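Local coordinates for protein putative N-acetylneuraminate lyase ([Ruminococcus] gnavus ATCC 29149, PDB 6RB7) that is a putative lyase of the dihydrodipicolinate synthetase family, a tetramer whose subunits are parallel beta/alpha barrels followed by extra C-terminal helices, at residues Tyr66-Gly71 / Gly105-Ile110; Lys73-Asn78 / Glu97-Val102; Tyr278-Ala283 / Ala289-Ile294; Leu295-Gly300 / Glu319-Ala324. One frame throughout, in Å; residues are numbered along the deposited sequence.

From the N terminus, helix 57-70 first reaches the residues leading into strand 108-112, so interaction 1 closes a long loop. Within that loop lies the shorter one of interaction 2, where helix 89-103 covers strand 74-77. The two contacts share the sheet, in which strands 74-77 and 108-112 are neighbours bonded through their backbones. Much later come interactions 3 and 4, in series and without crossing: 278-283 meets 289-294 across a short connection, then 295-300 meets 319-324. Both use helix 287-299 and tie together the last helices. A salt bridge between Lys70 and Glu299 joins interaction 1 to interaction 4, linking barrel to C-terminal helices.

Interaction 1. Residues Tyr66-Gly71 / Gly105-Ile110; sequences YFVKKG and GKLTVI
Val68 meets both Lys106 and Leu107, one methyl for each. With CG1 anti to the backbone N (chi1 169°), its two methyls fork over the neighbouring side chains: Val68 CG1 lies 3.6 Å from Lys106 CD, and Val68 CG2 lies 3.7 Å from Leu107 CD1. Lys106 offers only the aliphatic part of its chain, which suits a residue at the exposed margin of the contact, while the bend at its last torsion carries the ammonium group away from the valine. Leu107 is buried; its CD1 methyl sits against Val68 CG2 and, more loosely, near Phe67 CB, 4.5 Å away. The ring of Phe67 itself leads away from this contact, toward Pro43, Phe45 and Val75, and Tyr66 CD2 sits over the centre of one of its faces, 3.9 Å above the plane. Behind these side chains the helix is brought to an end by Gly71. Its positive phi and its two bonds back into the last turn, that to Phe67 O being weak, make a Schellman motif, a place where a glycine is comfortable. Leu107 leads directly into strand 108-112, which is bonded to its neighbour at Val75. Helix 57-70, which precedes strand 74-77, thus packs on the lead-in to the neighbouring strand 108-112, in keeping with the outer helical layer of a beta/alpha barrel.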
loop_
_atom_site.group_PDB
_atom_site.type_symbol
_atom_site.label_atom_id
_atom_site.label_comp_id
_atom_site.label_asym_id
_atom_site.label_seq_id
_atom_site.Cartn_x
_atom_site.Cartn_y
_atom_site.Cartn_z
ATOM N N TYR A 66 24.529 32.169 2.935
ATOM C CA TYR A 66 25.141 30.915 3.430
ATOM C C TYR A 66 25.344 29.950 2.271
ATOM O O TYR A 66 26.436 29.419 2.107
ATOM C CB TYR A 66 24.261 30.313 4.512
ATOM C CG TYR A 66 24.512 28.871 4.894
ATOM C CD1 TYR A 66 25.510 28.511 5.771
ATOM C CD2 TYR A 66 23.671 27.878 4.404
ATOM C CE1 TYR A 66 25.698 27.188 6.167
ATOM C CE2 TYR A 66 23.852 26.553 4.788
ATOM C CZ TYR A 66 24.854 26.205 5.682
ATOM O OH TYR A 66 25.015 24.893 6.042
ATOM N N PHE A 67 24.326 29.729 1.457
ATOM C CA PHE A 67 24.461 28.785 0.327
ATOM C C PHE A 67 25.453 29.302 -0.713
ATOM O O PHE A 67 26.231 28.517 -1.263
ATOM C CB PHE A 67 23.102 28.490 -0.292
ATOM C CG PHE A 67 22.279 27.530 0.535
ATOM C CD1 PHE A 67 22.789 26.285 0.857
ATOM C CD2 PHE A 67 21.024 27.879 0.993
ATOM C CE1 PHE A 67 22.026 25.390 1.603
ATOM C CE2 PHE A 67 20.235 26.950 1.685
ATOM C CZ PHE A 67 20.785 25.739 2.042
ATOM N N VAL A 68 25.479 30.608 -0.980
ATOM C CA VAL A 68 26.513 31.174 -1.888
ATOM C C VAL A 68 27.902 30.888 -1.324
ATOM O O VAL A 68 28.771 30.389 -2.074
ATOM C CB VAL A 68 26.306 32.682 -2.069
ATOM C CG1 VAL A 68 27.495 33.303 -2.767
ATOM C CG2 VAL A 68 25.015 32.996 -2.777
ATOM N N LYS A 69 28.121 31.151 -0.042
ATOM C CA LYS A 69 29.466 30.945 0.542
ATOM C C LYS A 69 29.847 29.461 0.603
ATOM O O LYS A 69 31.050 29.159 0.472
ATOM C CB LYS A 69 29.588 31.717 1.837
ATOM C CG LYS A 69 29.526 33.232 1.584
ATOM C CD LYS A 69 30.486 33.842 0.592
ATOM C CE LYS A 69 30.311 35.348 0.517
ATOM N NZ LYS A 69 31.241 35.960 -0.464
ATOM N N LYS A 70 28.885 28.538 0.688
ATOM C CA LYS A 70 29.202 27.106 0.685
ATOM C C LYS A 70 29.487 26.591 -0.717
ATOM O O LYS A 70 30.006 25.470 -0.806
ATOM C CB LYS A 70 28.084 26.312 1.345
ATOM C CG LYS A 70 27.906 26.568 2.834
ATOM C CD LYS A 70 29.085 26.124 3.656
ATOM C CE LYS A 70 28.774 26.309 5.144
ATOM N NZ LYS A 70 29.926 26.074 6.046
ATOM N N GLY A 71 29.215 27.359 -1.750
ATOM C CA GLY A 71 29.607 26.974 -3.118
ATOM C C GLY A 71 28.734 25.860 -3.673
ATOM O O GLY A 71 29.214 25.117 -4.564
ATOM N N GLY A 105 23.290 36.308 -8.863
ATOM C CA GLY A 105 23.541 35.411 -10.006
ATOM C C GLY A 105 24.468 34.240 -9.673
ATOM O O GLY A 105 24.916 33.554 -10.596
ATOM N N LYS A 106 24.791 33.991 -8.402
ATOM C CA LYS A 106 25.788 32.989 -8.025
ATOM C C LYS A 106 25.150 31.610 -7.876
ATOM O O LYS A 106 25.883 30.649 -7.638
ATOM C CB LYS A 106 26.479 33.453 -6.752
ATOM C CG LYS A 106 27.397 34.656 -7.017
ATOM C CD LYS A 106 28.082 35.176 -5.790
ATOM C CE LYS A 106 28.624 36.583 -5.945
ATOM N NZ LYS A 106 29.607 36.685 -7.043
ATOM N N LEU A 107 23.824 31.525 -7.917
ATOM C CA LEU A 107 23.088 30.262 -7.671
ATOM C C LEU A 107 22.159 30.006 -8.840
ATOM O O LEU A 107 21.426 30.924 -9.230
ATOM C CB LEU A 107 22.257 30.346 -6.387
ATOM C CG LEU A 107 23.057 30.446 -5.092
ATOM C CD1 LEU A 107 22.172 30.894 -3.979
ATOM C CD2 LEU A 107 23.711 29.101 -4.765
ATOM N N THR A 108 22.071 28.751 -9.258
ATOM C CA THR A 108 20.936 28.319 -10.090
ATOM C C THR A 108 19.721 28.344 -9.161
ATOM O O THR A 108 19.813 27.790 -8.050
ATOM C CB THR A 108 21.174 26.947 -10.688
ATOM O OG1 THR A 108 22.335 27.019 -11.531
ATOM C CG2 THR A 108 19.993 26.438 -11.481
ATOM N N VAL A 109 18.623 28.948 -9.565
ATOM C CA VAL A 109 17.439 29.055 -8.692
ATOM C C VAL A 109 16.300 28.285 -9.335
ATOM O O VAL A 109 15.875 28.647 -10.465
ATOM C CB VAL A 109 17.052 30.501 -8.359
ATOM C CG1 VAL A 109 15.783 30.533 -7.522
ATOM C CG2 VAL A 109 18.192 31.205 -7.649
ATOM N N ILE A 110 15.811 27.261 -8.635
ATOM C CA ILE A 110 14.612 26.514 -9.047
ATOM C C ILE A 110 13.532 26.865 -8.033
ATOM O O ILE A 110 13.732 26.626 -6.828
ATOM C CB ILE A 110 14.881 25.004 -9.064
ATOM C CG1 ILE A 110 16.054 24.614 -9.959
ATOM C CG2 ILE A 110 13.592 24.265 -9.427
ATOM C CD1 ILE A 110 16.452 23.158 -9.847
#

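Interaction 2. Residues Lys73-Asn78 / Glu97-Val102; sequences KGVYVN and ENVMKV
Val99 has CG1 anti to its backbone N (chi1 170°), which spreads its two methyls toward the strand and lets each find a different valine; Val77, with CG1 likewise anti (chi1 -178°), turns that methyl to meet one of them. Val99 CG1 approaches Val75 CG2 at 4.2 Å, and Val99 CG2 approaches Val77 CG1 at 4.4 Å. One helix residue therefore straddles two strand residues that lie two positions apart and so face the same side of the sheet. The contact is wholly apolar, and the distances are relaxed. Beta-branched Val75 and Val77 are at home in an extended strand, while Val99 brings a compact, forked shape to the layer between sheet and helix. The intervening Tyr76 faces the other way and packs on Ile110 and His112 of the next strand. Around the valines, Phe45 and Thr64 also touch Val99, while Val95, one turn earlier on the same helix, covers Val77. Buried Asn98 is held both within its own helix and from helix 57-70: its ND2 bonds Ile94 O, and its OD1 receives Gln61 NE2 as well as Lys101 NZ, the lysine nitrogen lying 3.3 Å from Asn98 OD1 and well above the carbonyl plane. At the end of the strand Asn78 adopts a left-handed backbone conformation, which asparagine tolerates well. Strand 74-77, helix 89-103 and strand 108-112 form a beta-alpha-beta unit, and these valines are part of its apolar layer between helix and sheet, as in the repeating units of a beta/alpha barrel.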
loop_
_atom_site.group_PDB
_atom_site.type_symbol
_atom_site.label_atom_id
_atom_site.label_comp_id
_atom_site.label_asym_id
_atom_site.label_seq_id
_atom_site.Cartn_x
_atom_site.Cartn_y
_atom_site.Cartn_z
ATOM N N LYS A 73 25.583 24.466 -6.103
ATOM C CA LYS A 73 25.254 24.816 -7.499
ATOM C C LYS A 73 24.085 25.777 -7.516
ATOM O O LYS A 73 24.028 26.674 -8.403
ATOM C CB LYS A 73 24.970 23.570 -8.301
ATOM C CG LYS A 73 24.786 23.779 -9.785
ATOM C CD LYS A 73 26.063 24.323 -10.446
ATOM C CE LYS A 73 26.251 23.858 -11.864
ATOM N NZ LYS A 73 27.199 24.741 -12.585
ATOM N N GLY A 74 23.120 25.549 -6.649
ATOM C CA GLY A 74 21.868 26.287 -6.690
ATOM C C GLY A 74 21.054 26.047 -5.465
ATOM O O GLY A 74 21.521 25.347 -4.548
ATOM N N VAL A 75 19.855 26.583 -5.462
ATOM C CA VAL A 75 18.888 26.358 -4.372
ATOM C C VAL A 75 17.518 26.024 -4.971
ATOM O O VAL A 75 17.141 26.551 -6.079
ATOM C CB VAL A 75 18.773 27.508 -3.377
ATOM C CG1 VAL A 75 20.006 27.596 -2.506
ATOM C CG2 VAL A 75 18.488 28.841 -4.056
ATOM N N TYR A 76 16.799 25.161 -4.285
ATOM C CA TYR A 76 15.442 24.710 -4.639
ATOM C C TYR A 76 14.522 25.356 -3.618
ATOM O O TYR A 76 14.519 24.989 -2.454
ATOM C CB TYR A 76 15.384 23.179 -4.640
ATOM C CG TYR A 76 13.995 22.626 -4.810
ATOM C CD1 TYR A 76 13.373 22.669 -6.040
ATOM C CD2 TYR A 76 13.357 21.981 -3.784
ATOM C CE1 TYR A 76 12.099 22.132 -6.224
ATOM C CE2 TYR A 76 12.071 21.464 -3.940
ATOM C CZ TYR A 76 11.446 21.563 -5.154
ATOM O OH TYR A 76 10.205 21.044 -5.297
ATOM N N VAL A 77 13.792 26.391 -4.068
ATOM C CA VAL A 77 13.098 27.309 -3.141
ATOM C C VAL A 77 11.601 26.984 -3.052
ATOM O O VAL A 77 10.963 26.743 -4.094
ATOM C CB VAL A 77 13.334 28.741 -3.619
ATOM C CG1 VAL A 77 12.672 29.728 -2.673
ATOM C CG2 VAL A 77 14.805 29.034 -3.799
ATOM N N ASN A 78 11.049 27.036 -1.846
ATOM C CA ASN A 78 9.607 26.860 -1.586
ATOM C C ASN A 78 9.170 25.452 -2.011
ATOM O O ASN A 78 8.018 25.301 -2.413
ATOM C CB ASN A 78 8.756 27.958 -2.247
ATOM C CG ASN A 78 8.956 29.306 -1.620
ATOM O OD1 ASN A 78 9.123 29.404 -0.401
ATOM N ND2 ASN A 78 8.972 30.347 -2.453
ATOM N N GLU A 97 11.601 36.580 -3.463
ATOM C CA GLU A 97 12.131 37.954 -3.650
ATOM C C GLU A 97 13.424 38.125 -2.866
ATOM O O GLU A 97 14.364 38.710 -3.407
ATOM C CB GLU A 97 11.071 38.967 -3.224
ATOM C CG GLU A 97 9.957 39.052 -4.216
ATOM C CD GLU A 97 8.721 39.811 -3.745
ATOM O OE1 GLU A 97 8.730 40.332 -2.619
ATOM O OE2 GLU A 97 7.720 39.830 -4.489
ATOM N N ASN A 98 13.474 37.655 -1.625
ATOM C CA ASN A 98 14.656 37.824 -0.754
ATOM C C ASN A 98 15.795 36.908 -1.181
ATOM O O ASN A 98 16.943 37.315 -1.068
ATOM C CB ASN A 98 14.248 37.741 0.697
ATOM C CG ASN A 98 13.559 39.034 1.119
ATOM O OD1 ASN A 98 14.249 40.049 1.305
ATOM N ND2 ASN A 98 12.229 39.022 1.207
ATOM N N VAL A 99 15.521 35.730 -1.723
ATOM C CA VAL A 99 16.602 34.918 -2.338
ATOM C C VAL A 99 17.224 35.686 -3.497
ATOM O O VAL A 99 18.460 35.807 -3.598
ATOM C CB VAL A 99 16.060 33.540 -2.791
ATOM C CG1 VAL A 99 17.120 32.822 -3.631
ATOM C CG2 VAL A 99 15.632 32.735 -1.569
ATOM N N MET A 100 16.384 36.172 -4.384
ATOM C CA MET A 100 16.882 36.757 -5.661
ATOM C C MET A 100 17.594 38.076 -5.351
ATOM O O MET A 100 18.524 38.397 -6.088
ATOM C CB MET A 100 15.729 36.954 -6.640
ATOM C CG MET A 100 15.066 35.650 -7.100
ATOM S SD MET A 100 16.210 34.405 -7.736
ATOM C CE MET A 100 16.578 35.080 -9.360
ATOM N N LYS A 101 17.212 38.752 -4.264
ATOM C CA LYS A 101 17.805 40.053 -3.848
ATOM C C LYS A 101 19.293 39.860 -3.603
ATOM O O LYS A 101 20.020 40.868 -3.824
ATOM C CB LYS A 101 17.194 40.593 -2.555
ATOM C CG LYS A 101 16.086 41.613 -2.674
ATOM C CD LYS A 101 16.035 42.555 -1.472
ATOM C CE LYS A 101 14.701 43.266 -1.327
ATOM N NZ LYS A 101 13.598 42.344 -0.947
ATOM N N VAL A 102 19.746 38.727 -3.062
ATOM C CA VAL A 102 21.145 38.671 -2.538
ATOM C C VAL A 102 21.899 37.567 -3.228
ATOM O O VAL A 102 23.105 37.435 -2.926
ATOM C CB VAL A 102 21.245 38.502 -1.007
ATOM C CG1 VAL A 102 20.673 39.697 -0.278
ATOM C CG2 VAL A 102 20.548 37.270 -0.550
#

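Interaction 3. Residues Tyr278-Ala283 / Ala289-Ile294; sequences YKMCSA and AVIKAI
The last turn of helix 263-281 and the early turns of helix 287-299 come closest where Met280 faces Val290, their CA atoms 6.1 Å apart, with a short connection between the two helices. Met280 carries most of the contact. Its CB lies 3.8 Å from Val290 CG1, and its sulfur reaches farther along the second helix, where Met280 SD is 3.6 Å from Ile291 CG1 and 3.5 Å from Ile294 CD1. The methionine chain runs roughly at a right angle to that of Ile294. It stays extended through the sulfur and then bends at its final torsion (chi3 -63°), which lays CE beside the Ile291 branch. A long, flexible thioether is well suited to fitting among three branched side chains. The other methyl of the valine, Val290 CG2, packs on Ala283 CB of the connection, 3.6 Å away, and lies as close to Met280 O near the end of the first helix. The small alanine lets the departing chain pass close to the second helix. Before that, Lys279 O is gripped twice by Ser282, by its backbone N and by its hydroxyl. Ser282 OG donates at 2.7 Å to Lys279 O, in the carbonyl plane and on a lone pair, and so adds a side-chain bond to the backbone one. Farther back, Tyr278 OH bonds Gln208 of a neighbouring subunit, while Leu313 covers Val290. The whole is a pair of consecutive helices joined by a short connection and packed through an apolar seam, part of the helical extension that follows the barrel in this family.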
loop_
_atom_site.group_PDB
_atom_site.type_symbol
_atom_site.label_atom_id
_atom_site.label_comp_id
_atom_site.label_asym_id
_atom_site.label_seq_id
_atom_site.Cartn_x
_atom_site.Cartn_y
_atom_site.Cartn_z
ATOM N N TYR A 278 19.697 9.843 10.188
ATOM C CA TYR A 278 18.938 8.971 11.100
ATOM C C TYR A 278 18.926 9.610 12.500
ATOM O O TYR A 278 17.840 9.617 13.156
ATOM C CB TYR A 278 19.475 7.557 11.105
ATOM C CG TYR A 278 19.573 6.918 9.733
ATOM C CD1 TYR A 278 18.682 7.231 8.714
ATOM C CD2 TYR A 278 20.607 6.062 9.436
ATOM C CE1 TYR A 278 18.819 6.678 7.458
ATOM C CE2 TYR A 278 20.728 5.466 8.189
ATOM C CZ TYR A 278 19.842 5.779 7.199
ATOM O OH TYR A 278 19.971 5.265 5.940
ATOM N N LYS A 279 20.034 10.205 12.905
ATOM C CA LYS A 279 20.074 10.899 14.216
ATOM C C LYS A 279 19.093 12.087 14.214
ATOM O O LYS A 279 18.313 12.240 15.163
ATOM C CB LYS A 279 21.500 11.356 14.512
ATOM C CG LYS A 279 21.658 12.076 15.861
ATOM C CD LYS A 279 21.347 11.234 17.045
ATOM C CE LYS A 279 22.233 10.028 17.184
ATOM N NZ LYS A 279 22.034 9.422 18.533
ATOM N N MET A 280 19.073 12.890 13.164
ATOM C CA MET A 280 18.177 14.054 13.147
ATOM C C MET A 280 16.723 13.581 13.165
ATOM O O MET A 280 15.893 14.271 13.725
ATOM C CB MET A 280 18.419 14.906 11.915
ATOM C CG MET A 280 19.821 15.480 11.894
ATOM S SD MET A 280 20.078 16.794 10.681
ATOM C CE MET A 280 19.773 15.881 9.154
ATOM N N CYS A 281 16.420 12.446 12.550
ATOM C CA CYS A 281 15.014 11.956 12.462
ATOM C C CYS A 281 14.588 11.260 13.748
ATOM O O CYS A 281 13.385 10.936 13.870
ATOM C CB CYS A 281 14.880 11.022 11.272
ATOM S SG CYS A 281 14.952 11.904 9.692
ATOM N N SER A 282 15.495 11.057 14.702
ATOM C CA SER A 282 15.221 10.359 15.983
ATOM C C SER A 282 14.578 11.300 17.013
ATOM O O SER A 282 14.155 10.819 18.070
ATOM C CB SER A 282 16.458 9.708 16.527
ATOM O OG SER A 282 17.347 10.653 17.117
ATOM N N ALA A 283 14.525 12.593 16.741
ATOM C CA ALA A 283 13.950 13.601 17.633
ATOM C C ALA A 283 12.422 13.491 17.670
ATOM O O ALA A 283 11.792 13.007 16.708
ATOM C CB ALA A 283 14.403 14.989 17.211
ATOM N N ALA A 289 13.030 21.118 12.084
ATOM C CA ALA A 289 13.251 21.854 13.372
ATOM C C ALA A 289 14.649 21.501 13.894
ATOM O O ALA A 289 15.356 22.405 14.411
ATOM C CB ALA A 289 12.187 21.510 14.363
ATOM N N VAL A 290 15.038 20.224 13.798
ATOM C CA VAL A 290 16.395 19.790 14.209
ATOM C C VAL A 290 17.416 20.522 13.350
ATOM O O VAL A 290 18.377 21.060 13.872
ATOM C CB VAL A 290 16.556 18.261 14.112
ATOM C CG1 VAL A 290 17.992 17.847 14.300
ATOM C CG2 VAL A 290 15.616 17.559 15.049
ATOM N N ILE A 291 17.223 20.554 12.021
ATOM C CA ILE A 291 18.227 21.203 11.139
ATOM C C ILE A 291 18.347 22.695 11.467
ATOM O O ILE A 291 19.461 23.192 11.535
ATOM C CB ILE A 291 17.871 20.962 9.642
ATOM C CG1 ILE A 291 18.076 19.483 9.292
ATOM C CG2 ILE A 291 18.717 21.855 8.758
ATOM C CD1 ILE A 291 17.579 19.120 7.912
ATOM N N LYS A 292 17.232 23.402 11.695
ATOM C CA LYS A 292 17.353 24.847 11.999
ATOM C C LYS A 292 18.131 25.024 13.300
ATOM O O LYS A 292 18.926 25.956 13.379
ATOM C CB LYS A 292 15.959 25.453 12.072
ATOM C CG LYS A 292 15.265 25.478 10.722
ATOM C CD LYS A 292 13.870 26.085 10.741
ATOM C CE LYS A 292 13.098 25.742 9.474
ATOM N NZ LYS A 292 11.834 26.496 9.424
ATOM N N ALA A 293 17.944 24.142 14.275
ATOM C CA ALA A 293 18.669 24.250 15.564
ATOM C C ALA A 293 20.169 23.945 15.349
ATOM O O ALA A 293 21.044 24.594 15.961
ATOM C CB ALA A 293 18.046 23.379 16.608
ATOM N N ILE A 294 20.483 22.962 14.506
ATOM C CA ILE A 294 21.883 22.643 14.141
ATOM C C ILE A 294 22.515 23.878 13.501
ATOM O O ILE A 294 23.701 24.175 13.801
ATOM C CB ILE A 294 21.970 21.424 13.208
ATOM C CG1 ILE A 294 21.612 20.174 14.008
ATOM C CG2 ILE A 294 23.332 21.322 12.574
ATOM C CD1 ILE A 294 21.398 18.935 13.161
#

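Interaction 4. Residues Leu295-Gly300 / Glu319-Ala324; sequences LKINEG and EIVKEA
The backbone bond from Ala324 N to Ile320 O, 2.9 Å long, belongs to the helical turn from which Val321 meets Ile297. Ile297 reaches across with a single methyl. Its CD1 is anti to CA (chi2 173°), which stretches the outer branch toward Val321, and Ile297 CD1 stands 3.7 Å from Val321 CG1. The same CD1 is 4.1 Å from Lys322 CG, the two side chains running nearly at right angles. Isoleucine provides the length needed here, where the nearest CA atoms, Ile297 and Lys322, are 7.8 Å apart. Val321 is buried and short, and it also packs on Ala293 and Ile294, one turn before Ile297 in helix 287-299. Lys322 contributes its CG at the exposed edge, while its bent chain takes the charge away from the isoleucine. Next to this apolar patch Asn298 ND2 bonds the backbone O of Ala325, a polar tie between the same helices, and Glu323 forms a salt bridge with Lys279 of helix 263-281. Gly300, with positive phi, ends helix 287-299. The contact is a light helix-helix packing that sets helix 317-335 against its predecessor among the C-terminal helices that follow the barrel.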
loop_
_atom_site.group_PDB
_atom_site.type_symbol
_atom_site.label_atom_id
_atom_site.label_comp_id
_atom_site.label_asym_id
_atom_site.label_seq_id
_atom_site.Cartn_x
_atom_site.Cartn_y
_atom_site.Cartn_z
ATOM N N LEU A 295 21.835 24.540 12.579
ATOM C CA LEU A 295 22.438 25.696 11.875
ATOM C C LEU A 295 22.643 26.858 12.854
ATOM O O LEU A 295 23.577 27.630 12.638
ATOM C CB LEU A 295 21.574 26.087 10.676
ATOM C CG LEU A 295 21.637 25.070 9.538
ATOM C CD1 LEU A 295 20.676 25.467 8.450
ATOM C CD2 LEU A 295 23.058 24.929 9.046
ATOM N N LYS A 296 21.822 26.962 13.883
ATOM C CA LYS A 296 22.127 27.979 14.951
ATOM C C LYS A 296 23.432 27.610 15.645
ATOM O O LYS A 296 24.293 28.496 15.809
ATOM C CB LYS A 296 20.945 28.088 15.917
ATOM C CG LYS A 296 21.185 29.022 17.088
ATOM C CD LYS A 296 19.894 29.182 17.906
ATOM C CE LYS A 296 19.885 30.377 18.839
ATOM N NZ LYS A 296 20.274 31.598 18.103
ATOM N N ILE A 297 23.639 26.351 16.047
ATOM C CA ILE A 297 24.885 25.910 16.738
ATOM C C ILE A 297 26.087 26.049 15.831
ATOM O O ILE A 297 27.115 26.622 16.254
ATOM C CB ILE A 297 24.726 24.461 17.230
ATOM C CG1 ILE A 297 23.614 24.401 18.257
ATOM C CG2 ILE A 297 26.046 23.895 17.709
ATOM C CD1 ILE A 297 23.258 23.011 18.680
ATOM N N ASN A 298 26.018 25.495 14.608
ATOM C CA ASN A 298 27.236 25.339 13.784
ATOM C C ASN A 298 27.499 26.611 12.973
ATOM O O ASN A 298 28.690 26.833 12.579
ATOM C CB ASN A 298 27.148 24.123 12.866
ATOM C CG ASN A 298 27.379 22.815 13.570
ATOM O OD1 ASN A 298 27.868 22.798 14.710
ATOM N ND2 ASN A 298 27.088 21.721 12.879
ATOM N N GLU A 299 26.488 27.438 12.708
ATOM C CA GLU A 299 26.640 28.591 11.785
ATOM C C GLU A 299 26.183 29.901 12.395
ATOM O O GLU A 299 26.362 30.936 11.698
ATOM C CB GLU A 299 25.933 28.333 10.450
ATOM C CG GLU A 299 26.471 27.127 9.746
ATOM C CD GLU A 299 27.845 27.295 9.112
ATOM O OE1 GLU A 299 28.388 28.462 9.114
ATOM O OE2 GLU A 299 28.342 26.298 8.606
ATOM N N GLY A 300 25.541 29.890 13.563
ATOM C CA GLY A 300 24.945 31.095 14.145
ATOM C C GLY A 300 23.810 31.644 13.300
ATOM O O GLY A 300 23.491 32.843 13.397
ATOM N N GLU A 319 19.677 17.346 23.237
ATOM C CA GLU A 319 20.813 16.392 23.256
ATOM C C GLU A 319 21.027 15.808 21.856
ATOM O O GLU A 319 22.172 15.643 21.400
ATOM C CB GLU A 319 20.504 15.234 24.211
ATOM C CG GLU A 319 21.688 14.342 24.532
ATOM C CD GLU A 319 21.647 13.695 25.917
ATOM O OE1 GLU A 319 20.611 13.066 26.281
ATOM O OE2 GLU A 319 22.654 13.824 26.646
ATOM N N ILE A 320 19.927 15.497 21.167
ATOM C CA ILE A 320 19.981 14.935 19.794
ATOM C C ILE A 320 20.513 16.010 18.831
ATOM O O ILE A 320 21.370 15.702 17.973
ATOM C CB ILE A 320 18.590 14.416 19.395
ATOM C CG1 ILE A 320 18.206 13.202 20.247
ATOM C CG2 ILE A 320 18.535 14.092 17.906
ATOM C CD1 ILE A 320 16.735 12.784 20.136
ATOM N N VAL A 321 20.008 17.234 18.946
ATOM C CA VAL A 321 20.464 18.370 18.106
ATOM C C VAL A 321 21.979 18.538 18.283
ATOM O O VAL A 321 22.723 18.628 17.317
ATOM C CB VAL A 321 19.723 19.664 18.475
ATOM C CG1 VAL A 321 20.400 20.848 17.837
ATOM C CG2 VAL A 321 18.242 19.585 18.132
ATOM N N LYS A 322 22.458 18.579 19.526
ATOM C CA LYS A 322 23.901 18.813 19.758
ATOM C C LYS A 322 24.729 17.649 19.241
ATOM O O LYS A 322 25.836 17.900 18.698
ATOM C CB LYS A 322 24.125 19.013 21.255
ATOM C CG LYS A 322 23.595 20.342 21.735
ATOM C CD LYS A 322 23.750 20.452 23.254
ATOM C CE LYS A 322 25.213 20.495 23.685
ATOM N NZ LYS A 322 25.478 19.796 24.973
ATOM N N GLU A 323 24.257 16.421 19.422
ATOM C CA GLU A 323 24.976 15.229 18.913
ATOM C C GLU A 323 25.058 15.294 17.386
ATOM O O GLU A 323 26.172 15.107 16.831
ATOM C CB GLU A 323 24.299 13.959 19.385
ATOM C CG GLU A 323 25.083 12.728 19.024
ATOM C CD GLU A 323 24.522 11.440 19.623
ATOM O OE1 GLU A 323 23.347 11.464 20.116
ATOM O OE2 GLU A 323 25.232 10.398 19.548
ATOM N N ALA A 324 23.952 15.569 16.716
ATOM C CA ALA A 324 23.956 15.631 15.233
ATOM C C ALA A 324 24.856 16.763 14.756
ATOM O O ALA A 324 25.594 16.570 13.776
ATOM C CB ALA A 324 22.559 15.776 14.701
#